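Local coordinates for hypothetical bacterial 6-phosphogluconolactonase (Bacteroides fragilis, PDB 3SCY), which is a putative 6-phosphogluconolactonase of the seven-bladed beta-propeller family, and so probably hydrolyses the lactone of 6-phosphogluconate, at residues S261-L266 and R309-T314; Q302-H307 and Q331-D336. One frame throughout, in Å; residues are numbered along the deposited sequence.

Contact 1 (S261-L266 and R309-T314); sequences SGDIHL and RNFIIT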
loop_
_atom_site.group_PDB
_atom_site.type_symbol
_atom_site.label_atom_id
_atom_site.label_comp_id
_atom_site.label_asym_id
_atom_site.label_seq_id
_atom_site.Cartn_x
_atom_site.Cartn_y
_atom_site.Cartn_z
ATOM N N SER A 261 -2.420 4.758 13.031
ATOM C CA SER A 261 -1.214 4.309 12.315
ATOM C C SER A 261 -1.519 4.029 10.836
ATOM O O SER A 261 -2.670 3.770 10.463
ATOM C CB SER A 261 -0.566 3.128 13.010
ATOM O OG SER A 261 -0.056 3.573 14.262
ATOM N N GLY A 262 -0.507 4.257 9.997
ATOM C CA GLY A 262 -0.712 4.269 8.561
ATOM C C GLY A 262 0.003 3.239 7.721
ATOM O O GLY A 262 -0.556 2.177 7.414
ATOM N N ASP A 263 1.187 3.585 7.268
ATOM C CA ASP A 263 1.904 2.737 6.332
ATOM C C ASP A 263 3.172 2.103 6.943
ATOM O O ASP A 263 3.595 2.448 8.037
ATOM C CB ASP A 263 2.249 3.559 5.093
ATOM C CG ASP A 263 2.425 2.770 3.806
ATOM O OD1 ASP A 263 2.147 1.526 3.811
ATOM O OD2 ASP A 263 2.800 3.390 2.792
ATOM N N ILE A 264 3.709 1.121 6.235
ATOM C CA ILE A 264 4.853 0.361 6.724
ATOM C C ILE A 264 5.728 -0.069 5.557
ATOM O O ILE A 264 5.238 -0.560 4.535
ATOM C CB ILE A 264 4.356 -0.876 7.558
ATOM C CG1 ILE A 264 5.530 -1.570 8.274
ATOM C CG2 ILE A 264 3.509 -1.864 6.697
ATOM C CD1 ILE A 264 5.051 -2.634 9.341
ATOM N N HIS A 265 7.070 0.136 5.714
ATOM C CA HIS A 265 8.043 -0.196 4.693
ATOM C C HIS A 265 9.370 -0.566 5.292
ATOM O O HIS A 265 9.802 0.016 6.288
ATOM C CB HIS A 265 8.280 0.978 3.713
ATOM C CG HIS A 265 7.081 1.354 2.914
ATOM N ND1 HIS A 265 6.836 0.781 1.679
ATOM C CD2 HIS A 265 6.073 2.204 3.214
ATOM C CE1 HIS A 265 5.688 1.296 1.272
ATOM N NE2 HIS A 265 5.178 2.138 2.172
ATOM N N LEU A 266 10.022 -1.533 4.662
ATOM C CA LEU A 266 11.368 -1.890 5.006
ATOM C C LEU A 266 12.296 -1.143 4.085
ATOM O O LEU A 266 11.978 -0.965 2.894
ATOM C CB LEU A 266 11.580 -3.412 4.824
ATOM C CG LEU A 266 11.054 -4.304 5.921
ATOM C CD1 LEU A 266 10.830 -5.699 5.423
ATOM C CD2 LEU A 266 12.016 -4.355 7.098
ATOM N N ARG A 309 -0.421 9.283 5.620
ATOM C CA ARG A 309 -1.139 8.024 5.372
ATOM C C ARG A 309 -0.314 7.007 4.519
ATOM O O ARG A 309 -0.565 5.796 4.552
ATOM C CB ARG A 309 -2.446 8.383 4.644
ATOM C CG ARG A 309 -3.263 7.224 4.071
ATOM C CD ARG A 309 -4.645 7.726 3.625
ATOM N NE ARG A 309 -5.351 6.688 2.861
ATOM C CZ ARG A 309 -6.473 6.087 3.248
ATOM N NH1 ARG A 309 -7.067 6.436 4.390
ATOM N NH2 ARG A 309 -7.014 5.128 2.498
ATOM N N ASN A 310 0.660 7.522 3.757
ATOM C CA ASN A 310 1.452 6.715 2.848
ATOM C C ASN A 310 2.836 7.295 2.701
ATOM O O ASN A 310 3.007 8.508 2.766
ATOM C CB ASN A 310 0.744 6.704 1.474
ATOM C CG ASN A 310 1.473 5.894 0.423
ATOM O OD1 ASN A 310 2.366 6.390 -0.270
ATOM N ND2 ASN A 310 1.179 4.612 0.362
ATOM N N PHE A 311 3.839 6.422 2.512
ATOM C CA PHE A 311 5.171 6.889 2.219
ATOM C C PHE A 311 5.842 5.813 1.364
ATOM O O PHE A 311 5.245 4.771 1.090
ATOM C CB PHE A 311 5.971 7.245 3.505
ATOM C CG PHE A 311 6.290 6.115 4.439
ATOM C CD1 PHE A 311 5.375 5.714 5.412
ATOM C CD2 PHE A 311 7.527 5.479 4.386
ATOM C CE1 PHE A 311 5.680 4.658 6.280
ATOM C CE2 PHE A 311 7.820 4.414 5.245
ATOM C CZ PHE A 311 6.893 4.016 6.186
ATOM N N ILE A 312 7.075 6.082 0.909
ATOM C CA ILE A 312 7.808 5.136 0.077
ATOM C C ILE A 312 9.296 5.380 0.272
ATOM O O ILE A 312 9.704 6.507 0.591
ATOM C CB ILE A 312 7.382 5.284 -1.409
ATOM C CG1 ILE A 312 7.879 4.099 -2.269
ATOM C CG2 ILE A 312 7.800 6.661 -1.996
ATOM C CD1 ILE A 312 7.162 4.015 -3.634
ATOM N N ILE A 313 10.115 4.328 0.068
ATOM C CA ILE A 313 11.579 4.425 0.099
ATOM C C ILE A 313 12.068 4.201 -1.342
ATOM O O ILE A 313 11.596 3.290 -2.030
ATOM C CB ILE A 313 12.188 3.420 1.104
ATOM C CG1 ILE A 313 11.628 3.678 2.515
ATOM C CG2 ILE A 313 13.729 3.499 1.093
ATOM C CD1 ILE A 313 12.034 2.666 3.557
ATOM N N THR A 314 13.043 5.000 -1.782
ATOM C CA THR A 314 13.598 4.806 -3.126
ATOM C C THR A 314 14.319 3.451 -3.208
ATOM O O THR A 314 14.867 2.981 -2.200
ATOM C CB THR A 314 14.521 5.961 -3.485
ATOM O OG1 THR A 314 15.597 6.054 -2.521
ATOM C CG2 THR A 314 13.765 7.297 -3.628
#
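Asp263 and Phe311 meet where the innermost strands of two neighbouring blades face each other. The backbone N of Phe311 donates to Asp263 OD2 at 3.2 Å, in an almost straight bond on the anti lone pair. His265 NE2, of the same strand as Asp263, binds Asp263 OD2 as well, at 2.8 Å, but from above the carboxylate plane. One oxygen thus takes two donors. The other oxygen, OD1, accepts from His215 ND1, so both ends of the buried carboxylate are engaged.

The tight part lies between the rings. His265 turns an edge to one face of Phe311 in a T-shaped pair, with centroids 4.7 Å apart and planes at 67°. His265 CD2 comes closest, 3.5 Å from Phe311 CE2. The phenyl stands between its backbone N and carbonyl carbon (chi1 65°), which lays one face against His265 CD2. Tyr274 and Ser276 also touch it.

The backbones are close at Gly262 and Arg309 and spread toward Ile312. Beyond, Ile313 CD1 touches Leu266 O at 3.7 Å. The CB of the partly exposed Arg309 points away from strand 261-266, and its NH2 binds an unknown ligand, probably from the crystallisation liquor. The two strands run nearly parallel, at 12°, as first strands of adjacent blades do in a beta-propeller.

Contact 2 (Q302-H307 and Q331-D336); sequences QLTGIH and QIFERD. With NA (sodium ion), chain E.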
loop_
_atom_site.group_PDB
_atom_site.type_symbol
_atom_site.label_atom_id
_atom_site.label_comp_id
_atom_site.label_asym_id
_atom_site.label_seq_id
_atom_site.Cartn_x
_atom_site.Cartn_y
_atom_site.Cartn_z
ATOM N N GLN A 302 10.708 10.374 13.403
ATOM C CA GLN A 302 10.771 11.582 12.590
ATOM C C GLN A 302 9.398 12.206 12.459
ATOM O O GLN A 302 8.506 11.609 11.865
ATOM C CB GLN A 302 11.343 11.249 11.200
ATOM C CG GLN A 302 11.293 12.447 10.228
ATOM C CD GLN A 302 12.213 13.571 10.614
ATOM O OE1 GLN A 302 13.430 13.415 10.644
ATOM N NE2 GLN A 302 11.664 14.721 10.934
ATOM N N LEU A 303 9.246 13.419 12.974
ATOM C CA LEU A 303 7.988 14.146 12.829
ATOM C C LEU A 303 7.841 14.602 11.399
ATOM O O LEU A 303 8.811 15.024 10.777
ATOM C CB LEU A 303 7.939 15.336 13.787
ATOM C CG LEU A 303 7.815 14.967 15.272
ATOM C CD1 LEU A 303 8.028 16.193 16.149
ATOM C CD2 LEU A 303 6.416 14.391 15.587
ATOM N N THR A 304 6.626 14.510 10.872
ATOM C CA THR A 304 6.399 14.895 9.485
ATOM C C THR A 304 5.310 15.934 9.400
ATOM O O THR A 304 4.751 16.342 10.418
ATOM C CB THR A 304 5.947 13.642 8.674
ATOM O OG1 THR A 304 4.739 13.126 9.226
ATOM C CG2 THR A 304 7.005 12.541 8.602
ATOM N N GLY A 305 4.950 16.267 8.171
ATOM C CA GLY A 305 3.753 17.049 7.883
ATOM C C GLY A 305 2.535 16.251 8.330
ATOM O O GLY A 305 2.638 15.069 8.706
ATOM N N ILE A 306 1.375 16.872 8.302
ATOM C CA ILE A 306 0.172 16.262 8.860
ATOM C C ILE A 306 -0.470 15.243 7.962
ATOM O O ILE A 306 -0.712 15.484 6.780
ATOM C CB ILE A 306 -0.868 17.338 9.282
ATOM C CG1 ILE A 306 -0.203 18.437 10.159
ATOM C CG2 ILE A 306 -2.086 16.700 9.982
ATOM C CD1 ILE A 306 0.557 17.957 11.450
ATOM N N HIS A 307 -0.817 14.116 8.593
ATOM C CA HIS A 307 -1.532 12.978 8.030
ATOM C C HIS A 307 -0.681 12.193 7.008
ATOM O O HIS A 307 -1.078 12.044 5.843
ATOM C CB HIS A 307 -2.887 13.398 7.444
ATOM C CG HIS A 307 -3.904 12.295 7.448
ATOM N ND1 HIS A 307 -4.763 12.109 8.520
ATOM C CD2 HIS A 307 -4.149 11.332 6.515
ATOM C CE1 HIS A 307 -5.526 11.074 8.190
ATOM N NE2 HIS A 307 -5.184 10.567 7.001
ATOM N N GLN A 331 6.885 15.256 1.529
ATOM C CA GLN A 331 8.140 15.642 2.176
ATOM C C GLN A 331 9.232 14.665 1.815
ATOM O O GLN A 331 8.986 13.444 1.798
ATOM C CB GLN A 331 7.958 15.637 3.672
ATOM C CG GLN A 331 7.383 16.876 4.270
ATOM C CD GLN A 331 7.456 16.693 5.764
ATOM O OE1 GLN A 331 6.932 15.725 6.304
ATOM N NE2 GLN A 331 8.179 17.558 6.444
ATOM N N ILE A 332 10.450 15.176 1.573
ATOM C CA ILE A 332 11.553 14.324 1.163
ATOM C C ILE A 332 12.587 14.225 2.285
ATOM O O ILE A 332 13.136 15.254 2.699
ATOM C CB ILE A 332 12.221 14.841 -0.154
ATOM C CG1 ILE A 332 11.213 15.401 -1.203
ATOM C CG2 ILE A 332 13.201 13.817 -0.740
ATOM C CD1 ILE A 332 10.124 14.398 -1.707
ATOM N N PHE A 333 12.865 12.999 2.756
ATOM C CA PHE A 333 13.860 12.754 3.799
ATOM C C PHE A 333 15.022 11.945 3.283
ATOM O O PHE A 333 14.841 10.966 2.567
ATOM C CB PHE A 333 13.260 12.024 5.020
ATOM C CG PHE A 333 12.177 12.796 5.724
ATOM C CD1 PHE A 333 10.842 12.666 5.333
ATOM C CD2 PHE A 333 12.478 13.630 6.796
ATOM C CE1 PHE A 333 9.844 13.418 5.957
ATOM C CE2 PHE A 333 11.483 14.390 7.405
ATOM C CZ PHE A 333 10.168 14.248 7.017
ATOM N N GLU A 334 16.231 12.364 3.620
ATOM C CA GLU A 334 17.406 11.583 3.291
ATOM C C GLU A 334 17.615 10.565 4.409
ATOM O O GLU A 334 17.469 10.921 5.580
ATOM C CB GLU A 334 18.634 12.493 3.100
ATOM C CG GLU A 334 19.853 11.715 2.640
ATOM C CD GLU A 334 21.072 12.506 2.212
ATOM O OE1 GLU A 334 20.980 13.753 2.120
ATOM O OE2 GLU A 334 22.111 11.865 1.932
ATOM N N ARG A 335 17.921 9.317 4.056
ATOM C CA ARG A 335 18.192 8.221 4.977
ATOM C C ARG A 335 19.655 8.057 5.242
ATOM O O ARG A 335 20.457 8.007 4.307
ATOM C CB ARG A 335 17.713 6.886 4.405
ATOM C CG ARG A 335 16.224 6.691 4.364
ATOM C CD ARG A 335 15.855 5.235 4.072
ATOM N NE ARG A 335 16.240 4.301 5.130
ATOM C CZ ARG A 335 17.246 3.434 5.063
ATOM N NH1 ARG A 335 17.950 3.305 3.944
ATOM N NH2 ARG A 335 17.544 2.675 6.109
ATOM N N ASP A 336 20.006 7.883 6.507
ATOM C CA ASP A 336 21.367 7.516 6.841
ATOM C C ASP A 336 21.329 6.011 6.862
ATOM O O ASP A 336 20.612 5.431 7.683
ATOM C CB ASP A 336 21.797 8.139 8.181
ATOM C CG ASP A 336 23.234 7.817 8.562
ATOM O OD1 ASP A 336 23.690 6.690 8.270
ATOM O OD2 ASP A 336 23.867 8.651 9.226
HETATM NA NA NA E . 15.264 13.098 11.864
HETATM O O HOH W 1 8.645 17.478 9.506
HETATM O O HOH W 2 15.974 15.251 12.032
HETATM O O HOH W 3 13.862 13.306 14.016
HETATM O O HOH W 4 17.362 12.274 13.254
HETATM O O HOH W 5 15.122 10.527 12.481
#
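Leu303 O accepts from two groups. Gln302 NE2 donates to Leu303 O at 2.9 Å with a straight bond, 178°, in the plane of its own amide. Water 1 donates to the same oxygen and accepts from Gln331 NE2 at 3.1 Å, so it bridges the two segments.

The other end of the Gln331 amide makes the direct link. Gly305 N donates to Gln331 OE1 at 2.8 Å, from above the carbonyl plane and not along a lone pair. The Gln331 chain is extended beyond CG, which carries its amide across to the turn after strand 296-303. Thr304 CB also packs on Gln331 OE1, at 3.3 Å. Thr304 OG1 donates to Gly305 O, on a lone pair in the carbonyl plane, and so ties the turn to itself.

Here the outer strand of one propeller blade runs into the link to the next blade, whose third strand is 329-335. Phe333 lies against Gln302 and Thr304. Phe333 CE2 is 3.4 Å from Gln302 CD, with the ring and the amide 32° apart. Thr304 CG2 touches the ring at Phe333 CZ, 3.9 Å away. Val322 packs against Phe333 from within its own blade.

Gln302 is bent at chi2 (68°), and its amide passes by Phe333 to the sodium ion. Gln302 OE1 binds the sodium ion at 2.2 Å, while NE2 keeps its bond to Leu303 O and so steadies the amide rotation. Waters 2, 3, 4 and 5 and Leu342 O complete the sodium site on this surface.

Overall arrangement
Going from the N terminus, 261-266 comes first, as the innermost strand of its blade. The chain crosses that blade outward to 302-307, at its outer edge. It then returns inward to 309-314, which starts the next blade, and contact 1 closes this loop of 42 intervening residues. Further on, 331-336 follows on the third strand of the blade that begins at 310-313, and contact 2 closes a shorter loop of 23 residues. The segments alternate, so the two contacts cross rather than nest. Both tie the same pair of blades, contact 1 near the propeller centre and contact 2 at the surface. Their centres are about 11 Å apart, and Ile313 CG2 packs on Arg335 CD at 4.1 Å.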